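Local coordinates for probable ss-1,3-N-acetylglucosaminyltransferase (Staphylococcus aureus subsp. aureus N315, PDB 6H21), which is probably a glycosyltransferase of family 2 with a GT-A type fold, binding manganese and uridine-diphosphate-N-acetylglucosamine in the crystal structure, at residues Val24-Phe29 with Arg37-Val42; Ile56-Ser61 with Asn69-Tyr74; Thr96-Lys99 with Tyr105-Phe108; Arg118-Leu123 with Leu175-Lys180. All blocks are in the same frame, centred on the assembly; numbering follows the deposited sequence.

Contact 1. Residues Val24-Phe29 with Arg37-Val42; sequences VIMPTF and RTISSV. With UD1 (uridine-diphosphate-N-acetylglucosamine), chain X.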
# COMPACT_ATOMS: atom_id res chain seq x y z
N VAL C 24 16.62 -19.19 -45.59
CA VAL C 24 15.52 -18.38 -45.11
C VAL C 24 14.30 -19.29 -44.96
O VAL C 24 13.89 -19.96 -45.91
CB VAL C 24 15.24 -17.18 -46.03
CG1 VAL C 24 14.12 -16.30 -45.49
CG2 VAL C 24 16.49 -16.36 -46.26
N ILE C 25 13.74 -19.32 -43.74
CA ILE C 25 12.60 -20.16 -43.39
C ILE C 25 11.40 -19.24 -43.20
O ILE C 25 11.37 -18.43 -42.28
CB ILE C 25 12.91 -21.00 -42.14
CG1 ILE C 25 14.13 -21.90 -42.37
CG2 ILE C 25 11.68 -21.78 -41.70
CD1 ILE C 25 14.59 -22.66 -41.14
N MET C 26 10.41 -19.36 -44.09
CA MET C 26 9.24 -18.49 -44.10
C MET C 26 7.97 -19.33 -44.03
O MET C 26 7.56 -19.92 -45.03
CB MET C 26 9.21 -17.62 -45.36
CG MET C 26 8.06 -16.64 -45.37
SD MET C 26 8.09 -15.57 -46.83
CE MET C 26 7.75 -16.75 -48.13
N PRO C 27 7.27 -19.36 -42.87
CA PRO C 27 5.93 -19.94 -42.80
C PRO C 27 4.92 -18.98 -43.44
O PRO C 27 5.08 -17.77 -43.33
CB PRO C 27 5.69 -20.09 -41.30
CG PRO C 27 6.49 -18.97 -40.69
CD PRO C 27 7.71 -18.83 -41.58
N THR C 28 3.92 -19.53 -44.13
CA THR C 28 2.85 -18.77 -44.77
C THR C 28 1.49 -19.32 -44.31
O THR C 28 1.38 -20.49 -43.94
CB THR C 28 2.97 -18.79 -46.30
OG1 THR C 28 2.84 -20.13 -46.77
CG2 THR C 28 4.28 -18.22 -46.80
N PHE C 29 0.48 -18.45 -44.32
CA PHE C 29 -0.90 -18.83 -44.06
C PHE C 29 -1.84 -17.73 -44.56
O PHE C 29 -1.87 -16.63 -43.99
CB PHE C 29 -1.11 -19.11 -42.57
CG PHE C 29 -2.53 -19.48 -42.24
CD1 PHE C 29 -3.06 -20.70 -42.67
CD2 PHE C 29 -3.35 -18.62 -41.53
CE1 PHE C 29 -4.37 -21.04 -42.38
CE2 PHE C 29 -4.66 -18.97 -41.23
CZ PHE C 29 -5.16 -20.18 -41.66
N ARG C 37 5.49 -9.61 -52.66
CA ARG C 37 6.39 -8.57 -52.23
C ARG C 37 7.48 -9.12 -51.30
O ARG C 37 8.63 -8.75 -51.44
CB ARG C 37 5.62 -7.47 -51.50
CG ARG C 37 6.47 -6.24 -51.21
CD ARG C 37 5.64 -5.12 -50.61
NE ARG C 37 5.13 -5.43 -49.28
CZ ARG C 37 4.75 -4.51 -48.41
NH1 ARG C 37 4.87 -3.22 -48.70
NH2 ARG C 37 4.25 -4.87 -47.24
N THR C 38 7.08 -9.96 -50.34
CA THR C 38 8.01 -10.54 -49.36
C THR C 38 8.97 -11.50 -50.07
O THR C 38 10.17 -11.47 -49.82
CB THR C 38 7.26 -11.24 -48.22
OG1 THR C 38 6.55 -10.26 -47.45
CG2 THR C 38 8.17 -12.03 -47.31
N ILE C 39 8.43 -12.34 -50.96
CA ILE C 39 9.25 -13.31 -51.66
C ILE C 39 10.28 -12.55 -52.51
O ILE C 39 11.46 -12.93 -52.54
CB ILE C 39 8.41 -14.29 -52.49
CG1 ILE C 39 7.61 -15.22 -51.58
CG2 ILE C 39 9.28 -15.08 -53.46
CD1 ILE C 39 6.62 -16.09 -52.31
N SER C 40 9.83 -11.51 -53.22
CA SER C 40 10.70 -10.70 -54.07
C SER C 40 11.86 -10.10 -53.25
O SER C 40 12.99 -10.00 -53.74
CB SER C 40 9.92 -9.63 -54.78
OG SER C 40 8.92 -10.19 -55.63
N SER C 41 11.57 -9.69 -52.01
CA SER C 41 12.61 -9.12 -51.14
C SER C 41 13.67 -10.18 -50.81
O SER C 41 14.83 -9.82 -50.60
CB SER C 41 12.02 -8.48 -49.89
OG SER C 41 11.83 -9.41 -48.83
N VAL C 42 13.30 -11.46 -50.77
CA VAL C 42 14.27 -12.53 -50.51
C VAL C 42 15.03 -12.90 -51.79
O VAL C 42 16.23 -13.20 -51.74
CB VAL C 42 13.62 -13.79 -49.92
CG1 VAL C 42 14.66 -14.88 -49.68
CG2 VAL C 42 12.88 -13.47 -48.63
C1' UD1 X . 4.15 -11.51 -34.14
C2' UD1 X . 5.47 -10.99 -33.56
C3' UD1 X . 6.64 -11.55 -34.36
C4' UD1 X . 6.55 -13.08 -34.39
C5' UD1 X . 5.17 -13.56 -34.83
C6' UD1 X . 5.03 -15.08 -34.74
C7' UD1 X . 5.39 -8.76 -32.51
C8' UD1 X . 5.47 -7.27 -32.76
N2' UD1 X . 5.49 -9.53 -33.59
O1' UD1 X . 4.07 -11.07 -35.50
O3' UD1 X . 7.88 -11.13 -33.77
O4' UD1 X . 7.53 -13.57 -35.31
O5' UD1 X . 4.12 -12.94 -34.06
O6' UD1 X . 5.38 -15.58 -33.46
O7' UD1 X . 5.25 -9.22 -31.39
N1 UD1 X . 1.52 -18.24 -39.49
C2 UD1 X . 1.50 -19.64 -39.57
N3 UD1 X . 0.42 -20.34 -39.26
C4 UD1 X . -0.70 -19.73 -38.87
C5 UD1 X . -0.73 -18.34 -38.78
C6 UD1 X . 0.41 -17.59 -39.08
O2 UD1 X . 2.51 -20.27 -39.92
O4 UD1 X . -1.69 -20.44 -38.61
C1B UD1 X . 2.77 -17.56 -39.83
C2B UD1 X . 2.59 -16.33 -40.70
O2' UD1 X . 2.40 -16.69 -42.06
C3B UD1 X . 3.90 -15.59 -40.44
C4B UD1 X . 4.25 -15.97 -39.00
O4B UD1 X . 3.44 -17.10 -38.65
O3B UD1 X . 4.92 -16.04 -41.33
C5B UD1 X . 3.95 -14.85 -38.01
O5B UD1 X . 2.67 -14.33 -38.29
PA UD1 X . 2.39 -12.75 -38.38
O1A UD1 X . 0.94 -12.61 -38.72
O2A UD1 X . 3.47 -12.02 -39.18
O3A UD1 X . 2.58 -12.38 -36.85
PB UD1 X . 2.71 -10.88 -36.31
O1B UD1 X . 1.58 -10.64 -35.36
O2B UD1 X . 2.96 -9.87 -37.42
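Met26 projects from strand 24-28 onto two side chains of helix 37-42, meeting each at a different angle. Its CG is anti to the backbone N (chi1 -177°), and the otherwise extended chain bends only at chi3 (67°). Met26 SD comes 3.6 Å from Thr38 CG2, the two side chains crossing obliquely, while Met26 CE lies 3.8 Å from Ile39 CG1, with the chains at about a right angle. One helical turn on, Val24 and Val42 reach toward each other tip to tip, CG2 to CG1 at 4.2 Å. Strand and helix axes run antiparallel (176°), as expected of the first two elements of a beta-alpha-beta unit, here strand 22-28, helix 35-43 and strand 52-58. Thr38 turns its methyl to the strand, and its OG1 is bonded to Asp113 O and Ser111 O. Beyond Met26 the strand enters the ligand pocket: Pro27 O accepts from both ribose hydroxyls of UD1, O3B at 2.6 Å and O2' at 3.2 Å, and UD1 O4 sits over one face of the Phe29 ring, offset toward its rim. The interface is apolar and buried, so close fit joins helix to strand, and the segments' bonds to UD1 come from Pro27 O, beyond that packing.

Contact 2. Residues Ile56-Ser61 with Asn69-Tyr74; sequences IIDDHS and NVIKKY. With UD1 (uridine-diphosphate-N-acetylglucosamine), chain X.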
# COMPACT_ATOMS: atom_id res chain seq x y z
N ILE C 56 9.83 -22.18 -48.09
CA ILE C 56 8.47 -21.75 -47.74
C ILE C 56 7.70 -22.95 -47.19
O ILE C 56 7.56 -23.98 -47.85
CB ILE C 56 7.74 -21.12 -48.94
CG1 ILE C 56 8.62 -20.08 -49.66
CG2 ILE C 56 6.41 -20.54 -48.50
CD1 ILE C 56 8.01 -19.52 -50.93
N ILE C 57 7.17 -22.80 -45.97
CA ILE C 57 6.33 -23.82 -45.38
C ILE C 57 4.92 -23.25 -45.23
O ILE C 57 4.71 -22.41 -44.39
CB ILE C 57 6.87 -24.28 -44.02
CG1 ILE C 57 8.38 -24.54 -44.07
CG2 ILE C 57 6.07 -25.49 -43.54
CD1 ILE C 57 8.75 -25.73 -44.90
N ASP C 58 3.97 -23.75 -46.02
CA ASP C 58 2.61 -23.23 -45.96
C ASP C 58 1.78 -24.03 -44.94
O ASP C 58 1.63 -25.25 -45.04
CB ASP C 58 1.92 -23.24 -47.32
CG ASP C 58 0.54 -22.64 -47.23
OD1 ASP C 58 0.44 -21.40 -47.06
OD2 ASP C 58 -0.42 -23.42 -47.25
N ASP C 59 1.20 -23.31 -43.97
CA ASP C 59 0.50 -23.93 -42.83
C ASP C 59 -0.96 -24.22 -43.23
O ASP C 59 -1.90 -23.79 -42.57
CB ASP C 59 0.61 -23.06 -41.57
CG ASP C 59 0.38 -23.80 -40.26
OD1 ASP C 59 0.28 -25.05 -40.28
OD2 ASP C 59 0.32 -23.12 -39.22
N HIS C 60 -1.10 -25.00 -44.31
CA HIS C 60 -2.38 -25.41 -44.91
C HIS C 60 -3.33 -24.21 -45.05
O HIS C 60 -4.39 -24.17 -44.43
CB HIS C 60 -3.01 -26.58 -44.13
CG HIS C 60 -3.90 -27.42 -44.99
ND1 HIS C 60 -5.27 -27.41 -44.86
CD2 HIS C 60 -3.63 -28.26 -46.00
CE1 HIS C 60 -5.81 -28.22 -45.75
NE2 HIS C 60 -4.82 -28.74 -46.48
N SER C 61 -2.93 -23.25 -45.90
CA SER C 61 -3.78 -22.12 -46.27
C SER C 61 -5.13 -22.66 -46.77
O SER C 61 -5.17 -23.74 -47.38
CB SER C 61 -3.11 -21.27 -47.32
OG SER C 61 -1.97 -20.61 -46.80
N ASN C 69 -1.16 -20.81 -55.05
CA ASN C 69 -1.00 -20.36 -56.44
C ASN C 69 0.15 -19.34 -56.55
O ASN C 69 0.87 -19.34 -57.55
CB ASN C 69 -2.31 -19.78 -56.99
CG ASN C 69 -2.21 -19.33 -58.43
OD1 ASN C 69 -2.63 -18.22 -58.76
ND2 ASN C 69 -1.70 -20.19 -59.30
N VAL C 70 0.33 -18.49 -55.54
CA VAL C 70 1.44 -17.52 -55.52
C VAL C 70 2.77 -18.28 -55.40
O VAL C 70 3.71 -18.03 -56.15
CB VAL C 70 1.29 -16.47 -54.39
CG1 VAL C 70 2.58 -15.68 -54.17
CG2 VAL C 70 0.13 -15.53 -54.66
N ILE C 71 2.82 -19.23 -54.47
CA ILE C 71 4.03 -19.95 -54.17
C ILE C 71 4.46 -20.77 -55.41
O ILE C 71 5.64 -20.85 -55.71
CB ILE C 71 3.83 -20.82 -52.91
CG1 ILE C 71 3.64 -19.95 -51.66
CG2 ILE C 71 4.98 -21.80 -52.73
CD1 ILE C 71 3.00 -20.68 -50.50
N LYS C 72 3.49 -21.30 -56.17
CA LYS C 72 3.79 -22.16 -57.35
C LYS C 72 4.47 -21.36 -58.47
O LYS C 72 5.18 -21.96 -59.26
CB LYS C 72 2.54 -22.87 -57.85
CG LYS C 72 2.04 -23.97 -56.91
N LYS C 73 4.30 -20.03 -58.52
CA LYS C 73 4.92 -19.13 -59.53
C LYS C 73 6.45 -19.03 -59.36
O LYS C 73 7.13 -18.47 -60.22
CB LYS C 73 4.33 -17.72 -59.46
CG LYS C 73 2.82 -17.62 -59.68
CD LYS C 73 2.30 -18.36 -60.90
CE LYS C 73 0.79 -18.50 -60.90
NZ LYS C 73 0.10 -17.20 -61.14
N TYR C 74 6.97 -19.54 -58.25
CA TYR C 74 8.40 -19.48 -57.95
C TYR C 74 9.01 -20.89 -57.93
O TYR C 74 10.14 -21.06 -57.49
CB TYR C 74 8.61 -18.75 -56.62
CG TYR C 74 8.14 -17.32 -56.63
CD1 TYR C 74 8.97 -16.30 -57.07
CD2 TYR C 74 6.87 -16.97 -56.20
CE1 TYR C 74 8.56 -14.98 -57.09
CE2 TYR C 74 6.43 -15.65 -56.22
CZ TYR C 74 7.29 -14.65 -56.65
OH TYR C 74 6.89 -13.35 -56.66
C1' UD1 X . 4.15 -11.51 -34.14
C2' UD1 X . 5.47 -10.99 -33.56
C3' UD1 X . 6.64 -11.55 -34.36
C4' UD1 X . 6.55 -13.08 -34.39
C5' UD1 X . 5.17 -13.56 -34.83
C6' UD1 X . 5.03 -15.08 -34.74
C7' UD1 X . 5.39 -8.76 -32.51
C8' UD1 X . 5.47 -7.27 -32.76
N2' UD1 X . 5.49 -9.53 -33.59
O1' UD1 X . 4.07 -11.07 -35.50
O3' UD1 X . 7.88 -11.13 -33.77
O4' UD1 X . 7.53 -13.57 -35.31
O5' UD1 X . 4.12 -12.94 -34.06
O6' UD1 X . 5.38 -15.58 -33.46
O7' UD1 X . 5.25 -9.22 -31.39
N1 UD1 X . 1.52 -18.24 -39.49
C2 UD1 X . 1.50 -19.64 -39.57
N3 UD1 X . 0.42 -20.34 -39.26
C4 UD1 X . -0.70 -19.73 -38.87
C5 UD1 X . -0.73 -18.34 -38.78
C6 UD1 X . 0.41 -17.59 -39.08
O2 UD1 X . 2.51 -20.27 -39.92
O4 UD1 X . -1.69 -20.44 -38.61
C1B UD1 X . 2.77 -17.56 -39.83
C2B UD1 X . 2.59 -16.33 -40.70
O2' UD1 X . 2.40 -16.69 -42.06
C3B UD1 X . 3.90 -15.59 -40.44
C4B UD1 X . 4.25 -15.97 -39.00
O4B UD1 X . 3.44 -17.10 -38.65
O3B UD1 X . 4.92 -16.04 -41.33
C5B UD1 X . 3.95 -14.85 -38.01
O5B UD1 X . 2.67 -14.33 -38.29
PA UD1 X . 2.39 -12.75 -38.38
O1A UD1 X . 0.94 -12.61 -38.72
O2A UD1 X . 3.47 -12.02 -39.18
O3A UD1 X . 2.58 -12.38 -36.85
PB UD1 X . 2.71 -10.88 -36.31
O1B UD1 X . 1.58 -10.64 -35.36
O2B UD1 X . 2.96 -9.87 -37.42
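Ile56 meets Ile71 of the helix with the two side chains sliding past each other in opposite directions, so each end lies beside the other's branch. Ile56 CG2 is 4.0 Å from Ile71 CD1, and Ile56 CD1 is 4.2 Å from Ile71 CG2. Ile57 points away from this helix and packs on helix 91-100, which places the two helices on opposite faces of the sheet. Asp58 adds its CB, 4.2 Å from Ile71 CD1, before its carboxylate turns to polar work. The pairing belongs to a beta-alpha-beta unit of strand 52-58, helix 66-72 and strand 79-82, in which Ile71 also touches Phe80 of the third element. Past the strand end the loop is tied down by Asp58: OD2 accepts from Ser61 N at 2.9 Å with an N-H...O angle of 172°, an Asx motif, and OD1 takes Ser61 OG through its syn lone pair and also bonds Thr28 OG1. Asp59 is at the centre of an inverse gamma turn, and its OD2 accepts from UD1 N3 at 2.8 Å in a nearly straight bond. That same oxygen is bonded to Ser87 OG. Ser61 OG, besides its tie to Asp58, is bonded to Asn30 N.

Contact 3. Residues Thr96-Lys99 with Tyr105-Phe108; sequences TGLK and YVFF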
# COMPACT_ATOMS: atom_id res chain seq x y z
N THR C 96 9.38 -27.47 -39.22
CA THR C 96 9.46 -28.21 -40.48
C THR C 96 10.62 -27.69 -41.35
O THR C 96 11.35 -28.49 -41.94
CB THR C 96 8.15 -28.12 -41.28
OG1 THR C 96 7.05 -28.43 -40.44
CG2 THR C 96 8.16 -29.04 -42.48
N GLY C 97 10.76 -26.36 -41.42
CA GLY C 97 11.84 -25.66 -42.11
C GLY C 97 13.22 -26.00 -41.57
O GLY C 97 14.15 -26.22 -42.35
N LEU C 98 13.38 -26.04 -40.25
CA LEU C 98 14.68 -26.40 -39.62
C LEU C 98 15.17 -27.78 -40.09
O LEU C 98 16.36 -27.94 -40.45
CB LEU C 98 14.53 -26.35 -38.09
CG LEU C 98 14.42 -24.93 -37.52
CD1 LEU C 98 14.02 -24.95 -36.05
CD2 LEU C 98 15.72 -24.17 -37.74
N LYS C 99 14.26 -28.76 -40.12
CA LYS C 99 14.59 -30.14 -40.51
C LYS C 99 15.00 -30.20 -41.99
O LYS C 99 15.81 -31.03 -42.39
CB LYS C 99 13.40 -31.06 -40.20
N TYR C 105 23.72 -21.31 -41.57
CA TYR C 105 22.85 -20.45 -40.79
C TYR C 105 21.41 -20.55 -41.30
O TYR C 105 21.19 -20.74 -42.49
CB TYR C 105 23.30 -19.00 -40.90
CG TYR C 105 24.58 -18.65 -40.18
CD1 TYR C 105 24.58 -18.31 -38.84
CD2 TYR C 105 25.79 -18.63 -40.85
CE1 TYR C 105 25.75 -17.97 -38.18
CE2 TYR C 105 26.97 -18.28 -40.21
CZ TYR C 105 26.95 -17.96 -38.86
OH TYR C 105 28.10 -17.62 -38.20
N VAL C 106 20.44 -20.37 -40.40
CA VAL C 106 19.07 -20.12 -40.77
C VAL C 106 18.69 -18.67 -40.42
O VAL C 106 19.29 -18.02 -39.54
CB VAL C 106 18.08 -21.12 -40.13
CG1 VAL C 106 18.39 -22.56 -40.53
CG2 VAL C 106 18.01 -20.96 -38.62
N PHE C 107 17.67 -18.19 -41.11
CA PHE C 107 17.10 -16.88 -40.88
C PHE C 107 15.58 -16.99 -40.98
O PHE C 107 15.04 -17.38 -42.03
CB PHE C 107 17.65 -15.85 -41.87
CG PHE C 107 17.34 -14.44 -41.46
CD1 PHE C 107 16.03 -13.99 -41.40
CD2 PHE C 107 18.34 -13.56 -41.08
CE1 PHE C 107 15.73 -12.70 -40.99
CE2 PHE C 107 18.04 -12.27 -40.66
CZ PHE C 107 16.74 -11.84 -40.62
N PHE C 108 14.88 -16.65 -39.89
CA PHE C 108 13.43 -16.70 -39.87
C PHE C 108 12.88 -15.37 -40.39
O PHE C 108 13.18 -14.29 -39.89
CB PHE C 108 12.90 -17.06 -38.47
CG PHE C 108 13.35 -18.41 -37.99
CD1 PHE C 108 12.75 -19.57 -38.46
CD2 PHE C 108 14.40 -18.54 -37.09
CE1 PHE C 108 13.18 -20.82 -38.03
CE2 PHE C 108 14.83 -19.79 -36.66
CZ PHE C 108 14.21 -20.93 -37.12
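Val106 offers its two methyls to Leu98, the side chains crossing at about a right angle. Val106 CG2 is 4.0 Å from Leu98 CD2 and Val106 CG1 lies 4.2 Å from the same atom, so the leucine methyl rests against the fork of the valine. A chi1 of -60° at Val106 sets CG2 between the backbone N and the carbonyl carbon, and with that both branches face the helix. Phe107, next along strand 105-108, packs on Met177 instead. Phe108 then returns to the helix: its ring end CZ comes 3.6 Å from Leu98 CD2 and 4.0 Å from Leu98 CG, again with the side chains at about a right angle. The remote end of the ring thus does the touching, and Phe190 meets the same ring edge-to-face. The helix, 91-100, precedes this strand in the chain and lies against the sheet of the GT-A fold. Ile25 of neighbouring strand 22-28 touches Leu98, Val106 and Phe108, placing all three in one cluster. Since every atom meeting across the segments is carbon and all three residues are buried, the attachment is non-polar, with one leucine methyl touching both an aliphatic and an aromatic partner.

Contact 4. Residues Arg118-Leu123 with Leu175-Lys180; sequences RALEDL and LKMFKK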
# COMPACT_ATOMS: atom_id res chain seq x y z
N ARG C 118 20.63 -6.19 -48.83
CA ARG C 118 21.97 -6.51 -48.31
C ARG C 118 21.92 -7.44 -47.08
O ARG C 118 23.00 -7.85 -46.59
CB ARG C 118 22.71 -5.24 -47.91
CG ARG C 118 23.00 -4.29 -49.06
CD ARG C 118 23.74 -3.06 -48.60
NE ARG C 118 25.02 -3.46 -48.01
CZ ARG C 118 26.18 -3.54 -48.67
NH1 ARG C 118 26.29 -3.06 -49.90
NH2 ARG C 118 27.22 -4.09 -48.07
N ALA C 119 20.71 -7.77 -46.61
CA ALA C 119 20.50 -8.48 -45.34
C ALA C 119 21.35 -9.74 -45.25
O ALA C 119 22.14 -9.87 -44.33
CB ALA C 119 19.03 -8.80 -45.14
N LEU C 120 21.15 -10.69 -46.17
CA LEU C 120 21.76 -12.01 -45.99
C LEU C 120 23.29 -11.90 -46.08
O LEU C 120 23.99 -12.49 -45.28
CB LEU C 120 21.21 -13.00 -47.03
CG LEU C 120 19.73 -13.36 -46.93
CD1 LEU C 120 19.43 -14.58 -47.78
CD2 LEU C 120 19.30 -13.60 -45.48
N GLU C 121 23.79 -11.12 -47.05
CA GLU C 121 25.23 -11.00 -47.33
C GLU C 121 25.94 -10.34 -46.13
O GLU C 121 26.91 -10.89 -45.62
CB GLU C 121 25.48 -10.23 -48.63
CG GLU C 121 26.96 -10.06 -48.99
CD GLU C 121 27.68 -11.24 -49.64
OE1 GLU C 121 27.10 -12.37 -49.69
OE2 GLU C 121 28.82 -11.03 -50.12
N ASP C 122 25.44 -9.19 -45.68
CA ASP C 122 26.09 -8.42 -44.61
C ASP C 122 26.03 -9.17 -43.27
O ASP C 122 27.04 -9.19 -42.56
CB ASP C 122 25.44 -7.06 -44.43
CG ASP C 122 25.85 -6.06 -45.49
OD1 ASP C 122 26.44 -6.49 -46.53
OD2 ASP C 122 25.58 -4.85 -45.25
N LEU C 123 24.88 -9.74 -42.93
CA LEU C 123 24.73 -10.45 -41.65
C LEU C 123 25.60 -11.72 -41.66
O LEU C 123 26.29 -11.99 -40.69
CB LEU C 123 23.26 -10.79 -41.38
CG LEU C 123 22.49 -9.75 -40.57
CD1 LEU C 123 22.73 -8.34 -41.08
CD2 LEU C 123 21.00 -10.06 -40.55
N LEU C 175 13.54 -13.20 -35.51
CA LEU C 175 13.77 -12.59 -36.83
C LEU C 175 15.23 -12.11 -36.94
O LEU C 175 15.55 -10.92 -36.97
CB LEU C 175 12.73 -11.48 -37.03
CG LEU C 175 11.29 -11.91 -36.76
CD1 LEU C 175 10.35 -10.74 -36.89
CD2 LEU C 175 10.86 -13.06 -37.68
N LYS C 176 16.10 -13.12 -37.03
CA LYS C 176 17.53 -13.02 -36.78
C LYS C 176 18.24 -14.16 -37.52
O LYS C 176 17.58 -15.09 -38.00
CB LYS C 176 17.81 -13.15 -35.28
CG LYS C 176 17.24 -12.04 -34.40
CD LYS C 176 17.39 -12.32 -32.93
CE LYS C 176 17.05 -11.13 -32.05
NZ LYS C 176 15.64 -10.67 -32.22
N MET C 177 19.57 -14.12 -37.57
CA MET C 177 20.36 -15.17 -38.22
C MET C 177 21.01 -16.05 -37.15
O MET C 177 21.81 -15.59 -36.37
CB MET C 177 21.40 -14.55 -39.16
CG MET C 177 22.21 -15.57 -39.93
SD MET C 177 23.27 -14.84 -41.21
CE MET C 177 22.03 -14.19 -42.33
N PHE C 178 20.64 -17.34 -37.13
CA PHE C 178 21.03 -18.33 -36.14
C PHE C 178 21.92 -19.41 -36.77
O PHE C 178 21.57 -19.96 -37.77
CB PHE C 178 19.80 -19.05 -35.59
CG PHE C 178 18.82 -18.25 -34.77
CD1 PHE C 178 17.79 -17.54 -35.37
CD2 PHE C 178 18.88 -18.27 -33.39
CE1 PHE C 178 16.87 -16.85 -34.61
CE2 PHE C 178 17.95 -17.57 -32.63
CZ PHE C 178 16.95 -16.86 -33.24
N LYS C 179 23.03 -19.76 -36.11
CA LYS C 179 23.91 -20.85 -36.57
C LYS C 179 23.20 -22.19 -36.37
O LYS C 179 22.76 -22.52 -35.28
CB LYS C 179 25.25 -20.82 -35.82
CG LYS C 179 26.24 -21.88 -36.27
CD LYS C 179 27.62 -21.72 -35.67
CE LYS C 179 28.52 -20.90 -36.57
NZ LYS C 179 29.87 -20.73 -35.98
N LYS C 180 23.11 -22.96 -37.45
CA LYS C 180 22.26 -24.15 -37.50
C LYS C 180 22.78 -25.26 -36.56
O LYS C 180 21.99 -26.01 -35.98
CB LYS C 180 22.16 -24.64 -38.95
CG LYS C 180 21.20 -25.81 -39.16
CD LYS C 180 19.75 -25.46 -38.91
CE LYS C 180 18.84 -26.65 -38.68
NZ LYS C 180 19.14 -27.79 -39.57
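Met177 lays its terminal methyl against the backbone side of helix 119-123, where CE is 3.7 Å from Leu123 CB and 3.9 Å from Leu120 O. The pair joins a helix to a strand of the mixed sheet at the heart of the GT-A fold: strand 177-179 runs antiparallel to both 105-108 and 134-142, and helix 119-129 packs over it. The methionine reaches the helix because CG stands anti to the backbone N (chi1 -177°) and the chain stays extended until it bends at chi3 (-66°), turning CE along the helix. Met177 SD follows at 4.1 Å from Leu123 CB. Leu120 adds a looser touch, its CD2 being 4.2 Å from Met177 CE, and also packs on Val22 and Val24 of strand 22-28. Tyr105 and Phe107 of the adjoining strand also touch Met177, which is buried. Before the strand, Leu175 touches UD1, linking this region to the ligand pocket. On another side of the helix start, Arg118 and Asp122 form a salt bridge within the segment. Arg118 NE donates to Asp122 OD2 at 3.1 Å, the oxygen lying in the guanidinium plane, and Asp122 OD2 is also bonded to Tyr221 OH.

All four contacts fasten helices to one mixed sheet, whose relevant strands lie in the order 52-58, 22-28, 105-108 and 177-179. The helices that the strand side chains meet put contacts 1, 2 and 4 on one face of the sheet and contact 3 on the other, giving a three-layer alpha/beta/alpha arrangement. They follow in series along the chain, all within the family 2 range. Centres of contacts 1 and 2 are 10 Å apart and those of 3 and 4 about 12 Å; contacts 2 and 4, the farthest pair, are 23 Å apart. Backbone bonds tie neighbours, as between Ile25 N and Phe107 O (2.9 Å). The strand ends of contacts 1 and 2 both bind UD1, so the packed layers carry the ligand pocket.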